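Protein angel homolog 2 (PDB 6RVZ) probably hydrolyses 2',3'-cyclic phosphates at RNA ends and is thought to bind mRNA 3'-untranslated regions. Local coordinates at residues Phe52-Tyr57 with Val232-Phe237; Ser61-Glu66 with Glu105-His110; Glu127-Thr132 with Pro155-Arg160; Asn238-Ser243 with Ser359-Asp364. All coordinates share one frame; numbering follows the deposited sequence.

Contact 1. Residues Phe52-Tyr57 with Val232-Phe237. With KL2 (adenosine-2',3'-vanadate), chain B.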
# COMPACT_ATOMS: atom_id res chain seq x y z
N PHE A 52 15.56 -8.51 6.80
CA PHE A 52 15.35 -7.42 5.87
C PHE A 52 14.28 -6.46 6.41
O PHE A 52 13.38 -6.88 7.13
CB PHE A 52 14.98 -7.95 4.48
CG PHE A 52 13.63 -8.60 4.38
CD1 PHE A 52 13.44 -9.91 4.82
CD2 PHE A 52 12.54 -7.93 3.84
CE1 PHE A 52 12.19 -10.51 4.73
CE2 PHE A 52 11.30 -8.54 3.75
CZ PHE A 52 11.13 -9.83 4.19
N SER A 53 14.40 -5.18 6.04
CA SER A 53 13.48 -4.13 6.45
C SER A 53 12.68 -3.64 5.24
O SER A 53 13.20 -3.60 4.13
CB SER A 53 14.22 -3.00 7.11
OG SER A 53 15.22 -2.50 6.24
N VAL A 54 11.41 -3.25 5.48
CA VAL A 54 10.50 -2.79 4.45
C VAL A 54 9.93 -1.44 4.87
O VAL A 54 9.44 -1.29 5.98
CB VAL A 54 9.37 -3.81 4.20
CG1 VAL A 54 8.39 -3.33 3.14
CG2 VAL A 54 9.91 -5.19 3.85
N MET A 55 9.99 -0.46 3.95
CA MET A 55 9.36 0.85 4.13
C MET A 55 8.22 1.01 3.12
O MET A 55 8.43 0.82 1.92
CB MET A 55 10.38 1.97 3.89
CG MET A 55 9.80 3.37 4.11
SD MET A 55 10.96 4.68 3.64
CE MET A 55 12.00 4.74 5.09
N SER A 56 7.03 1.38 3.62
CA SER A 56 5.91 1.78 2.78
C SER A 56 5.63 3.27 2.99
O SER A 56 5.41 3.70 4.12
CB SER A 56 4.68 0.95 3.06
OG SER A 56 3.62 1.30 2.20
N TYR A 57 5.65 4.05 1.90
CA TYR A 57 5.59 5.51 1.99
C TYR A 57 4.89 6.11 0.77
O TYR A 57 5.38 5.99 -0.35
CB TYR A 57 7.01 6.07 2.14
CG TYR A 57 7.12 7.48 2.68
CD1 TYR A 57 6.05 8.10 3.31
CD2 TYR A 57 8.32 8.17 2.61
CE1 TYR A 57 6.16 9.39 3.82
CE2 TYR A 57 8.45 9.45 3.12
CZ TYR A 57 7.37 10.06 3.73
OH TYR A 57 7.49 11.32 4.24
N VAL A 232 5.15 -10.03 1.25
CA VAL A 232 4.99 -8.72 1.87
C VAL A 232 4.17 -7.85 0.93
O VAL A 232 4.63 -7.54 -0.17
CB VAL A 232 6.36 -8.08 2.20
CG1 VAL A 232 6.21 -6.66 2.74
CG2 VAL A 232 7.17 -8.92 3.16
N MET A 233 2.96 -7.45 1.36
CA MET A 233 2.06 -6.61 0.58
C MET A 233 1.93 -5.25 1.25
O MET A 233 1.33 -5.14 2.32
CB MET A 233 0.68 -7.25 0.45
CG MET A 233 -0.23 -6.58 -0.57
SD MET A 233 -1.83 -7.41 -0.79
CE MET A 233 -2.55 -7.22 0.84
N CYS A 234 2.52 -4.22 0.63
CA CYS A 234 2.46 -2.84 1.10
C CYS A 234 1.49 -2.03 0.25
O CYS A 234 1.09 -2.46 -0.82
CB CYS A 234 3.83 -2.17 1.01
SG CYS A 234 5.11 -2.99 1.98
N GLY A 235 1.13 -0.83 0.74
CA GLY A 235 0.47 0.15 -0.11
C GLY A 235 -0.52 1.04 0.63
O GLY A 235 -0.76 0.89 1.83
N ASP A 236 -1.06 1.98 -0.14
CA ASP A 236 -2.15 2.86 0.26
C ASP A 236 -3.45 2.24 -0.26
O ASP A 236 -3.73 2.28 -1.45
CB ASP A 236 -1.89 4.26 -0.29
CG ASP A 236 -2.87 5.32 0.18
OD1 ASP A 236 -3.97 4.95 0.64
OD2 ASP A 236 -2.52 6.52 0.08
N PHE A 237 -4.23 1.65 0.66
CA PHE A 237 -5.44 0.92 0.30
C PHE A 237 -6.68 1.81 0.41
O PHE A 237 -7.78 1.37 0.09
CB PHE A 237 -5.55 -0.33 1.17
CG PHE A 237 -4.52 -1.39 0.85
CD1 PHE A 237 -3.22 -1.28 1.31
CD2 PHE A 237 -4.85 -2.49 0.07
CE1 PHE A 237 -2.27 -2.24 1.01
CE2 PHE A 237 -3.90 -3.46 -0.23
CZ PHE A 237 -2.61 -3.33 0.24
O2V KL2 B . -5.99 10.22 0.52
V KL2 B . -4.62 9.56 -0.74
O2' KL2 B . -4.76 11.25 -1.78
O1V KL2 B . -4.56 7.70 0.23
O3V KL2 B . -2.59 9.95 -0.40
O3' KL2 B . -5.20 8.77 -2.48
C3' KL2 B . -5.61 9.75 -3.43
C2' KL2 B . -5.74 11.12 -2.79
C4' KL2 B . -4.61 10.02 -4.54
C5' KL2 B . -4.72 8.99 -5.66
O5' KL2 B . -5.97 9.13 -6.35
O4' KL2 B . -4.89 11.37 -4.98
C1' KL2 B . -5.53 12.11 -3.92
N1 KL2 B . -9.82 14.71 -2.48
C2 KL2 B . -8.76 14.35 -1.73
N3 KL2 B . -7.72 13.68 -2.25
C4 KL2 B . -7.72 13.34 -3.56
C5 KL2 B . -8.81 13.69 -4.35
C6 KL2 B . -9.87 14.39 -3.79
N6 KL2 B . -10.93 14.75 -4.54
N7 KL2 B . -8.57 13.24 -5.60
C8 KL2 B . -7.37 12.63 -5.56
N9 KL2 B . -6.85 12.68 -4.34

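Contact 2. Residues Ser61-Glu66 with Glu105-His110. With MG (magnesium ion), chain C; KL2 (adenosine-2',3'-vanadate), chain B.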
# COMPACT_ATOMS: atom_id res chain seq x y z
N SER A 61 2.50 13.19 -4.54
CA SER A 61 2.84 13.72 -5.85
C SER A 61 2.61 15.23 -5.84
O SER A 61 1.56 15.67 -5.40
CB SER A 61 2.00 13.02 -6.90
OG SER A 61 1.76 13.87 -8.02
N GLN A 62 3.58 16.04 -6.30
CA GLN A 62 3.41 17.49 -6.31
C GLN A 62 2.17 17.88 -7.12
O GLN A 62 1.48 18.82 -6.75
CB GLN A 62 4.63 18.17 -6.92
CG GLN A 62 4.65 19.68 -6.73
CD GLN A 62 4.81 20.08 -5.29
OE1 GLN A 62 5.38 19.35 -4.48
NE2 GLN A 62 4.29 21.25 -4.94
N ASP A 63 1.91 17.16 -8.23
CA ASP A 63 0.78 17.42 -9.10
C ASP A 63 -0.51 17.17 -8.33
O ASP A 63 -1.43 17.99 -8.40
CB ASP A 63 0.85 16.57 -10.38
CG ASP A 63 1.83 17.09 -11.42
OD1 ASP A 63 2.54 18.08 -11.13
OD2 ASP A 63 1.88 16.49 -12.51
N LEU A 64 -0.56 16.06 -7.56
CA LEU A 64 -1.73 15.73 -6.75
C LEU A 64 -1.89 16.72 -5.60
O LEU A 64 -3.01 17.03 -5.21
CB LEU A 64 -1.58 14.29 -6.22
CG LEU A 64 -1.71 13.17 -7.25
CD1 LEU A 64 -1.80 11.82 -6.56
CD2 LEU A 64 -2.92 13.37 -8.16
N LEU A 65 -0.75 17.21 -5.07
CA LEU A 65 -0.74 18.22 -4.03
C LEU A 65 -1.43 19.49 -4.54
O LEU A 65 -2.38 19.97 -3.93
CB LEU A 65 0.72 18.51 -3.62
CG LEU A 65 0.94 19.27 -2.31
CD1 LEU A 65 2.42 19.27 -1.94
CD2 LEU A 65 0.42 20.70 -2.40
N GLU A 66 -0.96 19.99 -5.69
CA GLU A 66 -1.39 21.28 -6.22
C GLU A 66 -2.82 21.19 -6.77
O GLU A 66 -3.55 22.17 -6.72
CB GLU A 66 -0.39 21.77 -7.27
CG GLU A 66 0.91 22.27 -6.66
CD GLU A 66 2.01 22.60 -7.64
OE1 GLU A 66 1.75 22.54 -8.86
OE2 GLU A 66 3.12 22.93 -7.18
N GLU A 105 2.38 7.39 -5.06
CA GLU A 105 2.35 8.76 -5.57
C GLU A 105 3.74 9.20 -6.01
O GLU A 105 4.17 10.32 -5.72
CB GLU A 105 1.75 9.72 -4.54
CG GLU A 105 0.29 9.47 -4.23
CD GLU A 105 -0.40 10.62 -3.52
OE1 GLU A 105 -0.00 11.78 -3.73
OE2 GLU A 105 -1.35 10.35 -2.75
N VAL A 106 4.42 8.32 -6.74
CA VAL A 106 5.72 8.60 -7.33
C VAL A 106 5.49 9.22 -8.71
O VAL A 106 5.11 8.51 -9.64
CB VAL A 106 6.58 7.32 -7.40
CG1 VAL A 106 7.92 7.57 -8.09
CG2 VAL A 106 6.79 6.71 -6.03
N GLN A 107 5.70 10.54 -8.82
CA GLN A 107 5.42 11.28 -10.03
C GLN A 107 6.48 10.95 -11.08
O GLN A 107 7.67 10.94 -10.78
CB GLN A 107 5.38 12.78 -9.71
CG GLN A 107 4.64 13.62 -10.73
CD GLN A 107 4.36 15.00 -10.20
OE1 GLN A 107 3.56 15.19 -9.29
NE2 GLN A 107 5.03 15.99 -10.77
N GLU A 108 6.04 10.69 -12.32
CA GLU A 108 6.90 10.16 -13.38
C GLU A 108 8.07 11.10 -13.66
O GLU A 108 9.22 10.67 -13.65
CB GLU A 108 6.10 9.91 -14.66
CG GLU A 108 6.98 9.59 -15.87
CD GLU A 108 6.23 9.42 -17.18
OE1 GLU A 108 5.29 10.21 -17.43
OE2 GLU A 108 6.58 8.50 -17.95
N ASP A 109 7.77 12.38 -13.93
CA ASP A 109 8.79 13.34 -14.31
C ASP A 109 9.83 13.47 -13.20
O ASP A 109 11.03 13.43 -13.47
CB ASP A 109 8.18 14.69 -14.72
CG ASP A 109 7.20 15.31 -13.74
OD1 ASP A 109 7.13 14.83 -12.59
OD2 ASP A 109 6.52 16.28 -14.13
N HIS A 110 9.36 13.59 -11.95
CA HIS A 110 10.23 13.71 -10.79
C HIS A 110 11.01 12.42 -10.56
O HIS A 110 12.16 12.46 -10.10
CB HIS A 110 9.42 14.09 -9.54
CG HIS A 110 8.86 15.47 -9.58
ND1 HIS A 110 7.79 15.86 -8.80
CD2 HIS A 110 9.20 16.55 -10.31
CE1 HIS A 110 7.51 17.12 -9.04
NE2 HIS A 110 8.36 17.57 -9.97
MG MG C . -2.57 11.62 -1.52
O2V KL2 B . -5.99 10.22 0.52
V KL2 B . -4.62 9.56 -0.74
O2' KL2 B . -4.76 11.25 -1.78
O1V KL2 B . -4.56 7.70 0.23
O3V KL2 B . -2.59 9.95 -0.40
O3' KL2 B . -5.20 8.77 -2.48
C3' KL2 B . -5.61 9.75 -3.43
C2' KL2 B . -5.74 11.12 -2.79
C4' KL2 B . -4.61 10.02 -4.54
C5' KL2 B . -4.72 8.99 -5.66
O5' KL2 B . -5.97 9.13 -6.35
O4' KL2 B . -4.89 11.37 -4.98
C1' KL2 B . -5.53 12.11 -3.92
N1 KL2 B . -9.82 14.71 -2.48
C2 KL2 B . -8.76 14.35 -1.73
N3 KL2 B . -7.72 13.68 -2.25
C4 KL2 B . -7.72 13.34 -3.56
C5 KL2 B . -8.81 13.69 -4.35
C6 KL2 B . -9.87 14.39 -3.79
N6 KL2 B . -10.93 14.75 -4.54
N7 KL2 B . -8.57 13.24 -5.60
C8 KL2 B . -7.37 12.63 -5.56
N9 KL2 B . -6.85 12.68 -4.34
O HOH W 1 6.35 14.73 -6.67
O HOH W 2 4.96 19.14 -10.51
O HOH W 3 3.84 15.58 -13.99
O HOH W 4 -2.31 13.01 -2.92
O HOH W 5 -3.19 12.95 -0.03
O HOH W 6 -0.60 11.75 -0.62

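Contact 3. Residues Glu127-Thr132 with Pro155-Arg160. With KL2 (adenosine-2',3'-vanadate), chain B.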
# COMPACT_ATOMS: atom_id res chain seq x y z
N GLU A 127 11.99 -0.46 -9.58
CA GLU A 127 10.99 -0.87 -10.55
C GLU A 127 9.75 0.01 -10.37
O GLU A 127 9.28 0.20 -9.25
CB GLU A 127 10.64 -2.35 -10.36
CG GLU A 127 11.76 -3.29 -10.74
CD GLU A 127 12.07 -3.35 -12.22
OE1 GLU A 127 11.18 -3.00 -13.03
OE2 GLU A 127 13.20 -3.75 -12.57
N TYR A 128 9.22 0.53 -11.49
CA TYR A 128 8.16 1.54 -11.48
C TYR A 128 6.96 1.02 -12.28
O TYR A 128 7.13 0.31 -13.26
CB TYR A 128 8.70 2.84 -12.08
CG TYR A 128 7.76 4.02 -12.10
CD1 TYR A 128 7.30 4.60 -10.92
CD2 TYR A 128 7.38 4.61 -13.29
CE1 TYR A 128 6.46 5.70 -10.93
CE2 TYR A 128 6.54 5.72 -13.32
CZ TYR A 128 6.08 6.27 -12.14
OH TYR A 128 5.26 7.35 -12.15
N LYS A 129 5.75 1.38 -11.82
CA LYS A 129 4.52 1.18 -12.57
C LYS A 129 3.65 2.42 -12.42
O LYS A 129 3.11 2.68 -11.34
CB LYS A 129 3.77 -0.07 -12.10
CG LYS A 129 2.47 -0.37 -12.83
CD LYS A 129 2.58 -0.26 -14.34
CE LYS A 129 1.30 -0.63 -15.07
NZ LYS A 129 1.41 -0.41 -16.54
N MET A 130 3.54 3.18 -13.51
CA MET A 130 2.76 4.41 -13.55
C MET A 130 1.28 4.06 -13.70
O MET A 130 0.94 3.06 -14.34
CB MET A 130 3.20 5.27 -14.73
CG MET A 130 2.79 6.72 -14.61
SD MET A 130 3.33 7.71 -16.02
CE MET A 130 2.79 6.70 -17.39
N ARG A 131 0.41 4.90 -13.13
CA ARG A 131 -1.02 4.83 -13.38
C ARG A 131 -1.26 5.10 -14.87
O ARG A 131 -0.46 5.78 -15.51
CB ARG A 131 -1.78 5.81 -12.47
CG ARG A 131 -1.86 5.38 -11.01
CD ARG A 131 -2.99 6.05 -10.26
NE ARG A 131 -2.73 7.44 -9.97
CZ ARG A 131 -3.65 8.32 -9.59
NH1 ARG A 131 -3.30 9.57 -9.32
NH2 ARG A 131 -4.92 7.97 -9.51
N THR A 132 -2.37 4.56 -15.41
CA THR A 132 -2.57 4.43 -16.84
C THR A 132 -3.43 5.55 -17.43
O THR A 132 -3.79 5.50 -18.60
CB THR A 132 -3.23 3.08 -17.17
OG1 THR A 132 -4.38 2.92 -16.33
CG2 THR A 132 -2.30 1.90 -16.97
N PRO A 155 3.72 -6.18 -13.26
CA PRO A 155 2.84 -5.03 -13.10
C PRO A 155 1.37 -5.45 -13.23
O PRO A 155 1.06 -6.41 -13.94
CB PRO A 155 3.26 -4.10 -14.25
CG PRO A 155 3.78 -5.04 -15.32
CD PRO A 155 4.39 -6.20 -14.57
N VAL A 156 0.49 -4.73 -12.52
CA VAL A 156 -0.94 -4.96 -12.56
C VAL A 156 -1.61 -3.64 -12.93
O VAL A 156 -1.41 -2.64 -12.24
CB VAL A 156 -1.46 -5.50 -11.22
CG1 VAL A 156 -2.96 -5.79 -11.26
CG2 VAL A 156 -0.69 -6.73 -10.77
N GLU A 157 -2.37 -3.64 -14.03
CA GLU A 157 -3.23 -2.53 -14.40
C GLU A 157 -4.66 -2.88 -14.01
O GLU A 157 -5.19 -3.89 -14.46
CB GLU A 157 -3.13 -2.26 -15.90
CG GLU A 157 -1.77 -1.76 -16.35
CD GLU A 157 -1.66 -1.48 -17.84
OE1 GLU A 157 -2.55 -1.91 -18.60
OE2 GLU A 157 -0.68 -0.81 -18.24
N PHE A 158 -5.29 -2.04 -13.17
CA PHE A 158 -6.65 -2.28 -12.72
C PHE A 158 -7.65 -1.84 -13.78
O PHE A 158 -8.80 -2.29 -13.76
CB PHE A 158 -6.91 -1.60 -11.37
CG PHE A 158 -6.05 -2.09 -10.23
CD1 PHE A 158 -5.75 -3.43 -10.07
CD2 PHE A 158 -5.55 -1.20 -9.28
CE1 PHE A 158 -4.96 -3.87 -9.02
CE2 PHE A 158 -4.77 -1.64 -8.23
CZ PHE A 158 -4.47 -2.97 -8.10
N PHE A 159 -7.22 -0.97 -14.70
CA PHE A 159 -8.06 -0.53 -15.80
C PHE A 159 -8.21 -1.64 -16.83
O PHE A 159 -7.22 -2.12 -17.38
CB PHE A 159 -7.47 0.71 -16.48
CG PHE A 159 -8.27 1.19 -17.67
CD1 PHE A 159 -9.46 1.88 -17.49
CD2 PHE A 159 -7.86 0.91 -18.96
CE1 PHE A 159 -10.21 2.30 -18.58
CE2 PHE A 159 -8.61 1.33 -20.05
CZ PHE A 159 -9.78 2.03 -19.86
N ARG A 160 -9.46 -2.04 -17.09
CA ARG A 160 -9.80 -2.98 -18.15
C ARG A 160 -10.78 -2.29 -19.10
O ARG A 160 -11.89 -1.95 -18.70
CB ARG A 160 -10.41 -4.25 -17.56
CG ARG A 160 -9.40 -5.19 -16.91
CD ARG A 160 -8.62 -6.01 -17.94
NE ARG A 160 -9.54 -6.92 -18.63
CZ ARG A 160 -9.75 -8.19 -18.30
NH1 ARG A 160 -9.08 -8.74 -17.30
NH2 ARG A 160 -10.65 -8.90 -18.96
O2V KL2 B . -5.99 10.22 0.52
V KL2 B . -4.62 9.56 -0.74
O2' KL2 B . -4.76 11.25 -1.78
O1V KL2 B . -4.56 7.70 0.23
O3V KL2 B . -2.59 9.95 -0.40
O3' KL2 B . -5.20 8.77 -2.48
C3' KL2 B . -5.61 9.75 -3.43
C2' KL2 B . -5.74 11.12 -2.79
C4' KL2 B . -4.61 10.02 -4.54
C5' KL2 B . -4.72 8.99 -5.66
O5' KL2 B . -5.97 9.13 -6.35
O4' KL2 B . -4.89 11.37 -4.98
C1' KL2 B . -5.53 12.11 -3.92
N1 KL2 B . -9.82 14.71 -2.48
C2 KL2 B . -8.76 14.35 -1.73
N3 KL2 B . -7.72 13.68 -2.25
C4 KL2 B . -7.72 13.34 -3.56
C5 KL2 B . -8.81 13.69 -4.35
C6 KL2 B . -9.87 14.39 -3.79
N6 KL2 B . -10.93 14.75 -4.54
N7 KL2 B . -8.57 13.24 -5.60
C8 KL2 B . -7.37 12.63 -5.56
N9 KL2 B . -6.85 12.68 -4.34
O HOH W 7 -4.73 0.69 -14.55

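Contact 4. Residues Asn238-Ser243 with Ser359-Asp364. With KL2 (adenosine-2',3'-vanadate), chain B.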
# COMPACT_ATOMS: atom_id res chain seq x y z
N ASN A 238 -6.49 3.07 0.86
CA ASN A 238 -7.57 4.04 0.98
C ASN A 238 -8.75 3.44 1.74
O ASN A 238 -9.91 3.75 1.46
CB ASN A 238 -7.96 4.62 -0.39
CG ASN A 238 -7.18 5.87 -0.75
OD1 ASN A 238 -7.02 6.77 0.08
ND2 ASN A 238 -6.71 5.95 -1.98
N SER A 239 -8.43 2.59 2.73
CA SER A 239 -9.40 1.90 3.56
C SER A 239 -8.88 1.88 4.99
O SER A 239 -7.68 1.73 5.20
CB SER A 239 -9.65 0.49 3.05
OG SER A 239 -10.01 0.50 1.67
N VAL A 240 -9.79 2.02 5.97
CA VAL A 240 -9.41 2.22 7.36
C VAL A 240 -9.43 0.88 8.09
O VAL A 240 -10.09 -0.06 7.64
CB VAL A 240 -10.33 3.26 8.05
CG1 VAL A 240 -10.25 4.61 7.36
CG2 VAL A 240 -11.78 2.79 8.14
N PRO A 241 -8.71 0.74 9.23
CA PRO A 241 -8.73 -0.50 10.00
C PRO A 241 -10.15 -0.86 10.42
O PRO A 241 -10.94 0.02 10.74
CB PRO A 241 -7.85 -0.20 11.23
CG PRO A 241 -6.99 0.97 10.80
CD PRO A 241 -7.86 1.77 9.85
N GLY A 242 -10.47 -2.16 10.37
CA GLY A 242 -11.78 -2.67 10.75
C GLY A 242 -12.84 -2.53 9.65
O GLY A 242 -13.96 -3.02 9.81
N SER A 243 -12.49 -1.88 8.54
CA SER A 243 -13.39 -1.76 7.40
C SER A 243 -13.56 -3.13 6.74
O SER A 243 -12.69 -4.00 6.88
CB SER A 243 -12.88 -0.75 6.40
OG SER A 243 -11.71 -1.20 5.76
N SER A 359 -8.47 15.23 6.68
CA SER A 359 -8.38 13.81 7.02
C SER A 359 -7.26 13.54 8.02
O SER A 359 -6.17 14.10 7.90
CB SER A 359 -8.20 12.98 5.77
OG SER A 359 -8.57 11.63 5.99
N ALA A 360 -7.54 12.65 8.99
CA ALA A 360 -6.55 12.09 9.90
C ALA A 360 -6.90 10.62 10.18
O ALA A 360 -7.64 10.33 11.12
CB ALA A 360 -6.50 12.90 11.17
N ILE A 361 -6.38 9.71 9.34
CA ILE A 361 -6.77 8.31 9.35
C ILE A 361 -5.56 7.42 9.03
O ILE A 361 -4.52 7.92 8.60
CB ILE A 361 -7.92 8.06 8.34
CG1 ILE A 361 -7.54 8.53 6.93
CG2 ILE A 361 -9.22 8.70 8.82
CD1 ILE A 361 -8.63 8.33 5.89
N THR A 362 -5.72 6.11 9.26
CA THR A 362 -4.84 5.08 8.73
C THR A 362 -5.43 4.54 7.42
O THR A 362 -6.56 4.06 7.41
CB THR A 362 -4.66 3.93 9.74
OG1 THR A 362 -3.83 4.37 10.82
CG2 THR A 362 -4.04 2.69 9.13
N VAL A 363 -4.67 4.66 6.32
CA VAL A 363 -5.02 4.04 5.05
C VAL A 363 -3.82 3.27 4.48
O VAL A 363 -3.96 2.63 3.44
CB VAL A 363 -5.55 5.06 4.02
CG1 VAL A 363 -6.87 5.68 4.46
CG2 VAL A 363 -4.53 6.14 3.70
N ASP A 364 -2.67 3.33 5.16
CA ASP A 364 -1.44 2.68 4.72
C ASP A 364 -1.20 1.45 5.59
O ASP A 364 -1.47 1.48 6.79
CB ASP A 364 -0.25 3.63 4.79
CG ASP A 364 -0.43 4.91 3.99
OD1 ASP A 364 -0.24 4.86 2.76
OD2 ASP A 364 -0.76 5.94 4.61
O2V KL2 B . -5.99 10.22 0.52
V KL2 B . -4.62 9.56 -0.74
O2' KL2 B . -4.76 11.25 -1.78
O1V KL2 B . -4.56 7.70 0.23
O3V KL2 B . -2.59 9.95 -0.40
O3' KL2 B . -5.20 8.77 -2.48
C3' KL2 B . -5.61 9.75 -3.43
C2' KL2 B . -5.74 11.12 -2.79
C4' KL2 B . -4.61 10.02 -4.54
C5' KL2 B . -4.72 8.99 -5.66
O5' KL2 B . -5.97 9.13 -6.35
O4' KL2 B . -4.89 11.37 -4.98
C1' KL2 B . -5.53 12.11 -3.92
N1 KL2 B . -9.82 14.71 -2.48
C2 KL2 B . -8.76 14.35 -1.73
N3 KL2 B . -7.72 13.68 -2.25
C4 KL2 B . -7.72 13.34 -3.56
C5 KL2 B . -8.81 13.69 -4.35
C6 KL2 B . -9.87 14.39 -3.79
N6 KL2 B . -10.93 14.75 -4.54
N7 KL2 B . -8.57 13.24 -5.60
C8 KL2 B . -7.37 12.63 -5.56
N9 KL2 B . -6.85 12.68 -4.34

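Contact 1. Residues Phe52-Tyr57 with Val232-Phe237
Val54 and Val232 reach toward each other tip to tip, CG1 to CG1 at 4.0 Å, between two strands that lie in different sheets and run 21° from parallel. Val54 holds CG1 anti to its own backbone N (chi1 179°), which carries that methyl also over Cys234, 3.5 Å from SG. Val54 CG2 comes 4.1 Å from Val232 CG1, so the beta-branched valine presents two methyls to strand 232-236. Phe52 and Val232 instead slide past one another in opposite directions: Val232 CG2 lies near the plane of the ring, at its edge, 4.2 Å from CZ. Where the strands draw closest, the residues are small. Ser56 points at Cys234, with OG 3.7 Å from Cys234 CB, and the hydroxyl makes a weak hydrogen bond to Gln104. Gly235 has backbone angles at which a side chain would strike the preceding carbonyl, and Phe237 CE1 crowds the same place. This is the face-to-face core of the DNase I-like sandwich. With methyls, a thiol and an aromatic edge doing the touching, the sheets are held across it by burial and van der Waals contact.

Contact 2. Residues Ser61-Glu66 with Glu105-His110
Gln107 reaches from the end of strand 100-107 to the first turn of helix 62-67, its CG anti to the backbone N (chi1 -159°) and the chain extended beyond. CB and CG pass the hydroxyl of Ser61, and CD comes to 3.5 Å from Asp63 CG, where amide and carboxylate planes are 34° apart. At the tip, OE1 is gripped by two bonds in its carbonyl plane, each on a lone pair: Ser61 OG donates at 2.6 Å and Asp63 N at 2.8 Å. NE2 turns the other way, donating a hydrogen bond to the syn lone pair of Asp109 OD1 at 3.0 Å while lying above one face of the His110 ring, toward its rim. Glutamine suits this place because its amide oxygen accepts while its nitrogen donates. A leucine here would probably leave Ser61 OG and the amide of Asp63 without their acceptor and Asp109 without its amide partner. Ser61 is the N-cap residue of helix 62-67, its OG accepting from Leu64 N, so Gln107 fixes the cap itself. Beside it Glu105 divides its carboxylate: OE1 takes Ser61 N on its anti side at 3.0 Å as well as a magnesium-bound water, and OE2 binds the magnesium at 2.1 Å. Leu64 CD1 lies 3.4 Å from Glu105 OE1 and also touches the ligand ribose. A glutamate at a G1 beta bulge, two vanadate-ligand oxygens and three waters complete a six-ligand magnesium site of the kind found in the endonuclease/exonuclease/phosphatase fold.

Contact 3. Residues Glu127-Thr132 with Pro155-Arg160
Lys129 and Glu157 join two strands at the rim of the DNase I-like sandwich: 124-130 is outermost in one sheet, and 148-157 belongs to the other. Within 127-130 and 155-157 the strand axes run 6° from parallel and approach to 8.1 Å, so side chains rather than backbones must bridge them. The ionic link is a salt bridge, Lys129 NZ to Glu157 OE2 at 2.7 Å, made on the anti lone pair of that oxygen as the two chains cross at about a right angle. The lysine leaves its strand with CG anti to the backbone N and then bends at chi2 (46°), which sends the extended end across to the acid. Apolar contact accompanies it, for the methylenes of the same lysine lie against the proline ring, with CD 3.9 Å from Pro155 CB. Further along, Thr132 crosses Glu157 obliquely and adds a van der Waals contact, CG2 3.4 Å from Glu157 OE2. Long and flexible, with a greasy stem and a charged tip, lysine fits such a crossing at the protein surface. A serine in its place would probably leave the carboxylate of Glu157 without this cation and uncover Pro155. The Arg131 side chain leaves on the side away from segment 155-160, and its guanidinium reaches the bound adenosine-2',3'-vanadate, one face against C5', while Asp137 and Asp169 form salt bridges with it. Last comes a water link: one molecule sits 2.9 Å from Thr132 OG1 and accepts from Phe159 N at 3.0 Å.

Contact 4. Residues Asn238-Ser243 with Ser359-Asp364
Val363 packs its CB against the backbone of Asn238, 3.8 Å from CA, where the loop leaving strand 231-236 meets strand 360-369 of the same sheet in the DNase I-like fold. This pair borders the ligand pocket. With chi1 of Val363 at -65°, CG1 stands anti to the carbonyl carbon and CG2 between the backbone N and that carbon, which brings CG2 to 3.8 Å from O1V of the bound adenosine-2',3'-vanadate. Asn238 donates from ND2 to the ligand O3' at 3.2 Å, nearly straight at 167°, and ND2 is also bonded to Leu196 O, which fixes the turn of the amide. The Asn238 backbone takes the left-handed conformation, which asparagine tolerates better than most residues.

Outside this shell the two chains approach by CA-H...O contacts. Val363 CA points at Ser239 O over 3.5 Å, with an angle at H of 170°, and Val240 CA makes the reciprocal contact to Thr362 O at 3.4 Å. Pro241 crosses Thr362 at about a right angle, CG against CG2 at 3.8 Å, while the Thr362 hydroxyl bonds to Glu351 O. Next in the chain after Val363, Asp364 OD2 is hydrogen-bonded to His418 ND1, and His418 in turn bonds the ligand.

Farther out, a type II turn from Val240 to Ser243 shapes the loop, with Gly242 supplying the positive phi at its third position. Ser243 also caps the following helix at Tyr246 N. Its hydroxyl donates in the carbonyl plane to Val240 O at 2.7 Å, and that oxygen takes the Ser243 N-H as well.

In the fold
Contacts 1 and 3 bridge the two sheets, contact 1 about 6 Å from the chain centre, contact 3 at the surface, and all four touch the same adenosine-2',3'-vanadate. Contacts 1 and 4 share a sheet: Phe237 N and Val363 O, 3.0 Å apart, probably hydrogen-bond, and Val363 lies against Asp236. Segment 61-66 of contact 2 follows strand 49-58, and its partner supplies the magnesium-binding glutamate; Asn58 reaches both Glu105 and Asp236. Contacts 2 and 3 meet where Val106 O and Tyr128 OH stand 2.8 Å apart and Leu64 packs on Arg131. Contacts 2 and 4, centres about 22 Å apart, do not touch; the ligand spans the cleft between them, reached also by His195 and His418.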